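Local structure of TetR family transcription regulator (Marinobacter aquaeolei, 3PAS) at residues E83-Q88 / T153-P158; I68-D73 / W89-R94; V18-D23 / A35-L40. The protein probably acts as a DNA-binding transcription regulator of the TetR family, an all-helical protein that assembles as a dimer. One frame throughout, in Å; residues are numbered along the deposited sequence. Where two conformers were deposited one is given.

Contact 1: E83-Q88 / T153-P158; sequences EGLRRQ and TFMFRP
Q88 and F156 meet with their side chains crossing at about a right angle, the amide plane inclined at 65° to the ring. The end of the amide comes in at the ring edge, near its plane, where the atom modelled as NE2 lies 3.3 Å from F156 CE1. The amide is probably modelled turned over and has a second conformer, so which of its two polar atoms faces the ring is doubtful. One face of the same ring carries M155 CG, 3.9 Å from its plane and offset toward the rim. M155, a selenomethionine, makes the second meeting: CG runs anti to the backbone N (chi1 -178°), and the two following torsions fold the chain back so that CE approaches L85 CD1 at 4.4 Å. This is a loose apolar contact of methyl ends, and no clear hydrogen bond spans the segments. On the side of helix 81-98 away from 153-158, R86 grips E83 side-on, NE to OE1 (2.9 Å) and NH2 to OE2 (2.8 Å), while its NH1 also bridges to E179. The wider pi-type turn at 153-156, and the kink where P158 offers no N-H, interrupt the regular course of the opposing helix. The contact lies buried in the C-terminal domain. L85 also packs on W186 of helix 175-189, on F75 of helix 52-76 and, together with Q88, on L130 of helix 128-140; the other flank of 153-158 faces the second subunit, where F154 packs on M184 of that chain.

Contact 2: I68-D73 / W89-R94; sequences IDAALD and WHTLFR
A70 and A71 meet T91 and L92 without any aromatic ring between them; the flat groups of 89-94 serve other helices. W89 packs edge-to-face with F182 and against A181 and A185 of helix 175-189, with I159 of helix 148-167 also touching it, whereas F93 rests on L162, V163 and I178. Between 68-73 and 89-94 themselves the touching groups are methyls, with A70 O beside one of them. T91 turns its methyl to the partner: CG2, anti to the backbone N, lies 4.1 Å from A70 CB and 4.0 Å from A70 O. L92 extends its CD2 branch alongside the neighbouring turn to A71 CB, at 4.2 Å. Two alanines in succession let the backbones come close, with the CA atoms of A71 and T91 6.5 Å apart. A bound propanediol, probably from the crystallisation liquor, lies near the A70 side chain. No hydrogen bond crosses between the segments, and the T91 hydroxyl is engaged elsewhere, with S74 OG near the end of helix 52-76 and with R87 O one turn back in its own helix. The chemistry is therefore that of close methyl packing, flanked by a polar link from T91 to S74 that helps tie helix 52-76 to helix 81-98.

Contact 3: V18-D23 / A35-L40; sequences VREVAD and AKAAGL
A37 is the residue that meets both R19 and E20, and the chain reaches it through A35 and K36, whose carbonyl oxygens later receive the bonds that close the helix. The A37 methyl points at helix 5-24 and is met by E20 from alongside: OE2 lies 3.8 Å and CG 3.9 Å from A37 CB. E20 bends at chi2 (-66°), and its end from CG to OE2 runs alongside the methyl. The carbonyl of the same residue faces the arginine. R19 bends at chi3 (-53°), and its guanidinium arrives edge-on, with A37 O near its plane and 3.1 Å from NH2. An acetate ion, probably from the crystallisation liquor, also lies close to the R19 side chain. A38 adds little to the meeting with 18-23 and packs instead on F13 and A16. At G39 the chain leaves the helix with positive phi (76°) in a Schellman motif: G39 N bonds to K36 O (2.9 Å) and L40 N to A35 O (3.0 Å). L40 then sets its side chain on F13, leading into the turn before helix 42-48. Segment 35-40 belongs to the predicted helix-turn-helix, and this surface contact sets the end of its first helix beside helix 5-24. Other residues of 18-23 look elsewhere: V18 and V21 pack on helices 52-76 and 100-110, joining the N-terminal three-helix unit, which probably binds DNA as in other TetR proteins, to the rest of the chain.

Contact 3 comes first in the chain and closes before the other two open, whereas contacts 1 and 2 interleave along the sequence and share helix 81-98. Their centres lie 9 Å apart and they touch, W89 of contact 2 packing on M155 and P158 of contact 1; helix 81-98 meets helix 148-167 in contact 1 and helix 52-76 in contact 2, on different faces. Contact 3 is remote, its centre 31 Å from contact 1 and 25 Å from contact 2, with no touch. Helix 52-76 connects the two regions: its earlier part packs on V18 and V21 and its later part forms contact 2. This matches the TetR plan of a small helix-turn-helix domain joined to a larger helical, dimer-forming domain.

Contact 1: E83-Q88 / T153-P158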
# COMPACT_ATOMS: atom_id res chain seq x y z
N GLU B 83 12.39 14.63 16.59
CA GLU B 83 11.29 15.61 16.78
C GLU B 83 10.80 16.18 15.48
O GLU B 83 9.60 16.42 15.30
CB GLU B 83 11.68 16.77 17.74
CG GLU B 83 11.54 16.38 19.18
CD GLU B 83 10.06 16.04 19.50
OE1 GLU B 83 9.83 14.86 19.80
OE2 GLU B 83 9.18 16.93 19.38
N GLY B 84 11.72 16.42 14.55
CA GLY B 84 11.35 16.94 13.26
C GLY B 84 10.47 15.93 12.50
O GLY B 84 9.48 16.29 11.89
N LEU B 85 10.84 14.67 12.55
CA LEU B 85 10.09 13.64 11.85
C LEU B 85 8.74 13.42 12.54
O LEU B 85 7.73 13.18 11.88
CB LEU B 85 10.89 12.34 11.77
CG LEU B 85 12.13 12.37 10.86
CD1 LEU B 85 12.96 11.09 11.09
CD2 LEU B 85 11.71 12.53 9.40
N ARG B 86 8.71 13.52 13.88
CA ARG B 86 7.49 13.36 14.62
C ARG B 86 6.51 14.50 14.28
O ARG B 86 5.29 14.27 14.05
CB ARG B 86 7.76 13.32 16.12
CG ARG B 86 6.54 13.05 16.97
CD ARG B 86 6.90 12.98 18.45
NE ARG B 86 7.10 14.32 18.93
CZ ARG B 86 6.12 15.16 19.25
NH1 ARG B 86 4.86 14.78 19.15
NH2 ARG B 86 6.41 16.39 19.69
N ARG B 87 7.01 15.74 14.20
CA ARG B 87 6.10 16.85 13.88
C ARG B 87 5.56 16.70 12.48
O ARG B 87 4.41 16.90 12.23
CB ARG B 87 6.78 18.19 13.98
CG ARG B 87 7.13 18.54 15.37
CD ARG B 87 8.02 19.77 15.40
NE ARG B 87 7.97 20.42 16.71
CZ ARG B 87 7.10 21.38 17.06
NH1 ARG B 87 6.18 21.85 16.21
NH2 ARG B 87 7.15 21.86 18.29
N GLN B 88 6.43 16.38 11.53
CA GLN B 88 6.09 16.19 10.11
C GLN B 88 5.04 15.10 9.97
O GLN B 88 4.14 15.19 9.18
CB GLN B 88 7.34 15.77 9.34
CG GLN B 88 7.10 14.86 8.11
CD GLN B 88 8.01 13.66 8.19
OE1 GLN B 88 7.78 12.71 8.98
NE2 GLN B 88 9.12 13.72 7.42
N THR B 153 9.16 2.97 3.00
CA THR B 153 8.22 1.91 3.39
C THR B 153 7.77 1.97 4.84
O THR B 153 6.56 1.74 5.11
CB THR B 153 8.84 0.50 3.08
OG1 THR B 153 9.07 0.45 1.66
CG2 THR B 153 7.92 -0.67 3.50
N PHE B 154 8.69 2.29 5.74
CA PHE B 154 8.41 2.26 7.16
C PHE B 154 8.14 3.62 7.82
O PHE B 154 7.63 3.64 8.92
CB PHE B 154 9.52 1.53 7.95
CG PHE B 154 9.52 0.04 7.70
CD1 PHE B 154 8.63 -0.76 8.36
CD2 PHE B 154 10.34 -0.53 6.73
CE1 PHE B 154 8.56 -2.13 8.12
CE2 PHE B 154 10.28 -1.91 6.44
CZ PHE B 154 9.40 -2.73 7.15
N MSE B 155 8.53 4.71 7.17
CA MSE B 155 8.36 6.07 7.74
C MSE B 155 7.34 6.96 7.00
O MSE B 155 6.74 7.84 7.61
CB MSE B 155 9.70 6.79 7.88
CG MSE B 155 9.70 8.22 8.50
SE MSE B 155 8.81 8.45 10.19
CE MSE B 155 10.21 7.60 11.31
N PHE B 156 7.11 6.76 5.71
CA PHE B 156 6.13 7.61 4.98
C PHE B 156 4.89 6.87 4.53
O PHE B 156 3.75 7.30 4.77
CB PHE B 156 6.86 8.30 3.84
CG PHE B 156 7.98 9.15 4.33
CD1 PHE B 156 7.74 10.42 4.82
CD2 PHE B 156 9.28 8.65 4.39
CE1 PHE B 156 8.77 11.19 5.31
CE2 PHE B 156 10.32 9.43 4.86
CZ PHE B 156 10.05 10.70 5.33
N ARG B 157 5.08 5.69 3.96
CA ARG B 157 3.96 4.94 3.46
C ARG B 157 2.95 4.59 4.53
O ARG B 157 1.78 4.55 4.24
CB ARG B 157 4.44 3.65 2.79
CG ARG B 157 3.38 2.86 2.10
CD ARG B 157 2.90 3.66 0.92
NE ARG B 157 2.01 2.91 0.07
CZ ARG B 157 1.40 3.43 -0.98
NH1 ARG B 157 1.57 4.71 -1.31
NH2 ARG B 157 0.60 2.66 -1.69
N PRO B 158 3.39 4.35 5.78
CA PRO B 158 2.32 3.97 6.72
C PRO B 158 1.29 5.08 7.01
O PRO B 158 0.17 4.75 7.44
CB PRO B 158 3.08 3.57 8.00
CG PRO B 158 4.44 3.14 7.48
CD PRO B 158 4.73 4.09 6.32

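Contact 2: I68-D73 / W89-R94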
# COMPACT_ATOMS: atom_id res chain seq x y z
N ILE B 68 4.53 18.90 0.64
CA ILE B 68 5.98 19.00 0.97
C ILE B 68 6.24 20.24 1.81
O ILE B 68 6.95 20.18 2.83
CB ILE B 68 6.84 19.04 -0.30
CG1 ILE B 68 6.75 17.67 -0.99
CG2 ILE B 68 8.29 19.49 0.03
CD1 ILE B 68 7.40 17.60 -2.37
N ASP B 69 5.71 21.39 1.39
CA ASP B 69 5.95 22.62 2.14
C ASP B 69 5.45 22.58 3.60
O ASP B 69 6.14 23.07 4.50
CB ASP B 69 5.38 23.83 1.43
CG ASP B 69 6.03 24.07 0.09
OD1 ASP B 69 7.09 23.47 -0.20
OD2 ASP B 69 5.44 24.83 -0.72
N ALA B 70 4.25 22.02 3.83
CA ALA B 70 3.71 21.83 5.16
C ALA B 70 4.60 20.90 5.96
O ALA B 70 4.86 21.16 7.13
CB ALA B 70 2.27 21.26 5.11
N ALA B 71 5.04 19.81 5.35
CA ALA B 71 5.92 18.86 6.01
C ALA B 71 7.26 19.51 6.38
O ALA B 71 7.73 19.29 7.49
CB ALA B 71 6.16 17.57 5.16
N LEU B 72 7.87 20.27 5.46
CA LEU B 72 9.16 20.94 5.69
C LEU B 72 9.07 21.98 6.81
O LEU B 72 10.01 22.13 7.61
CB LEU B 72 9.65 21.66 4.43
CG LEU B 72 10.14 20.86 3.25
CD1 LEU B 72 10.51 21.81 2.06
CD2 LEU B 72 11.30 19.99 3.64
N ASP B 73 7.95 22.69 6.84
CA ASP B 73 7.69 23.69 7.83
C ASP B 73 7.66 23.03 9.21
O ASP B 73 8.28 23.50 10.17
CB ASP B 73 6.38 24.39 7.54
CG ASP B 73 6.01 25.39 8.62
OD1 ASP B 73 6.68 26.41 8.67
OD2 ASP B 73 5.07 25.15 9.40
N TRP B 89 5.22 14.05 10.75
CA TRP B 89 4.29 12.88 10.73
C TRP B 89 2.91 13.28 11.12
O TRP B 89 1.94 12.94 10.43
CB TRP B 89 4.81 11.77 11.62
CG TRP B 89 3.89 10.64 11.90
CD1 TRP B 89 2.82 10.64 12.73
CD2 TRP B 89 3.97 9.32 11.34
NE1 TRP B 89 2.21 9.41 12.71
CE2 TRP B 89 2.92 8.58 11.88
CE3 TRP B 89 4.86 8.70 10.45
CZ2 TRP B 89 2.71 7.23 11.57
CZ3 TRP B 89 4.67 7.39 10.15
CH2 TRP B 89 3.57 6.64 10.72
N HIS B 90 2.80 13.99 12.23
CA HIS B 90 1.52 14.50 12.69
C HIS B 90 0.90 15.43 11.64
O HIS B 90 -0.29 15.35 11.40
CB HIS B 90 1.60 15.23 14.06
CG HIS B 90 1.56 14.31 15.24
ND1 HIS B 90 0.39 14.00 15.93
CD2 HIS B 90 2.55 13.65 15.88
CE1 HIS B 90 0.68 13.19 16.93
NE2 HIS B 90 1.99 12.95 16.91
N THR B 91 1.69 16.33 11.04
CA THR B 91 1.13 17.27 10.03
C THR B 91 0.61 16.51 8.76
O THR B 91 -0.51 16.73 8.29
CB THR B 91 2.17 18.31 9.63
OG1 THR B 91 2.47 19.06 10.80
CG2 THR B 91 1.62 19.20 8.54
N LEU B 92 1.39 15.54 8.30
CA LEU B 92 1.00 14.73 7.14
C LEU B 92 -0.25 13.87 7.41
O LEU B 92 -1.15 13.74 6.57
CB LEU B 92 2.12 13.83 6.71
CG LEU B 92 3.30 14.43 5.92
CD1 LEU B 92 4.48 13.43 5.86
CD2 LEU B 92 2.94 14.94 4.58
N PHE B 93 -0.32 13.32 8.60
CA PHE B 93 -1.45 12.47 8.96
C PHE B 93 -2.70 13.36 8.98
O PHE B 93 -3.74 12.95 8.46
CB PHE B 93 -1.18 11.81 10.31
CG PHE B 93 -1.94 10.52 10.50
CD1 PHE B 93 -3.31 10.54 10.61
CD2 PHE B 93 -1.28 9.32 10.67
CE1 PHE B 93 -4.01 9.39 10.82
CE2 PHE B 93 -1.98 8.17 10.84
CZ PHE B 93 -3.35 8.20 10.95
N ARG B 94 -2.60 14.58 9.53
CA ARG B 94 -3.73 15.49 9.58
C ARG B 94 -4.16 15.94 8.20
O ARG B 94 -5.35 16.07 7.93
CB ARG B 94 -3.41 16.71 10.43
CG ARG B 94 -3.33 16.38 11.89
CD ARG B 94 -2.91 17.59 12.75
NE ARG B 94 -3.21 17.31 14.15
CZ ARG B 94 -3.96 18.06 14.97
NH1 ARG B 94 -4.49 19.22 14.59
NH2 ARG B 94 -4.15 17.62 16.20

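Contact 3: V18-D23 / A35-L40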
# COMPACT_ATOMS: atom_id res chain seq x y z
N VAL B 18 -7.74 17.68 -9.01
CA VAL B 18 -7.61 16.79 -7.82
C VAL B 18 -8.91 15.99 -7.55
O VAL B 18 -8.84 14.78 -7.45
CB VAL B 18 -7.26 17.56 -6.55
CG1 VAL B 18 -7.36 16.59 -5.30
CG2 VAL B 18 -5.84 18.17 -6.68
N ARG B 19 -10.07 16.66 -7.48
CA ARG B 19 -11.32 15.98 -7.21
C ARG B 19 -11.76 14.98 -8.25
O ARG B 19 -12.14 13.83 -7.90
CB ARG B 19 -12.49 16.97 -6.96
CG ARG B 19 -12.29 17.85 -5.76
CD ARG B 19 -13.57 18.59 -5.39
NE ARG B 19 -14.16 19.33 -6.49
CZ ARG B 19 -13.77 20.54 -6.91
NH1 ARG B 19 -12.77 21.16 -6.32
NH2 ARG B 19 -14.40 21.12 -7.92
N GLU B 20 -11.71 15.37 -9.53
CA GLU B 20 -12.18 14.53 -10.59
C GLU B 20 -11.29 13.31 -10.78
O GLU B 20 -11.79 12.18 -10.96
CB GLU B 20 -12.34 15.34 -11.88
CG GLU B 20 -13.42 16.36 -11.80
CD GLU B 20 -14.81 15.73 -11.68
OE1 GLU B 20 -15.18 14.95 -12.57
OE2 GLU B 20 -15.51 16.05 -10.69
N VAL B 21 -9.98 13.50 -10.74
CA VAL B 21 -9.06 12.37 -10.91
C VAL B 21 -9.13 11.45 -9.68
O VAL B 21 -9.16 10.20 -9.82
CB VAL B 21 -7.64 12.81 -11.20
CG1 VAL B 21 -6.68 11.59 -11.16
CG2 VAL B 21 -7.57 13.54 -12.57
N ALA B 22 -9.17 12.06 -8.48
CA ALA B 22 -9.24 11.25 -7.27
C ALA B 22 -10.52 10.41 -7.34
O ALA B 22 -10.51 9.25 -6.98
CB ALA B 22 -9.18 12.13 -5.96
N ASP B 23 -11.62 10.98 -7.79
CA ASP B 23 -12.88 10.23 -7.88
C ASP B 23 -13.01 9.25 -9.04
O ASP B 23 -13.56 8.15 -8.85
CB ASP B 23 -14.06 11.16 -7.97
CG ASP B 23 -14.36 11.88 -6.65
OD1 ASP B 23 -13.63 11.70 -5.65
OD2 ASP B 23 -15.33 12.65 -6.67
N ALA B 35 -13.29 21.53 -16.17
CA ALA B 35 -13.84 22.90 -16.29
C ALA B 35 -15.25 23.01 -15.59
O ALA B 35 -15.52 23.93 -14.77
CB ALA B 35 -13.91 23.31 -17.76
N LYS B 36 -16.09 22.04 -15.89
CA LYS B 36 -17.44 21.99 -15.32
C LYS B 36 -17.37 21.89 -13.78
O LYS B 36 -18.03 22.65 -13.07
CB LYS B 36 -18.19 20.81 -15.93
CG LYS B 36 -19.69 20.88 -15.74
CD LYS B 36 -20.42 19.71 -16.42
CE LYS B 36 -20.53 19.90 -17.94
NZ LYS B 36 -21.72 19.19 -18.51
N ALA B 37 -16.50 21.02 -13.28
CA ALA B 37 -16.32 20.87 -11.86
C ALA B 37 -15.83 22.16 -11.22
O ALA B 37 -16.16 22.43 -10.08
CB ALA B 37 -15.42 19.74 -11.56
N ALA B 38 -15.00 22.92 -11.93
CA ALA B 38 -14.54 24.19 -11.48
C ALA B 38 -15.56 25.34 -11.62
O ALA B 38 -15.26 26.43 -11.22
CB ALA B 38 -13.22 24.58 -12.24
N GLY B 39 -16.68 25.14 -12.31
CA GLY B 39 -17.64 26.22 -12.57
C GLY B 39 -17.24 27.21 -13.65
O GLY B 39 -17.71 28.37 -13.67
N LEU B 40 -16.38 26.77 -14.57
CA LEU B 40 -15.80 27.64 -15.59
C LEU B 40 -15.78 26.98 -16.96
O LEU B 40 -16.03 25.82 -17.09
CB LEU B 40 -14.38 28.02 -15.15
CG LEU B 40 -14.28 28.78 -13.83
CD1 LEU B 40 -12.82 28.79 -13.33
CD2 LEU B 40 -14.86 30.22 -13.97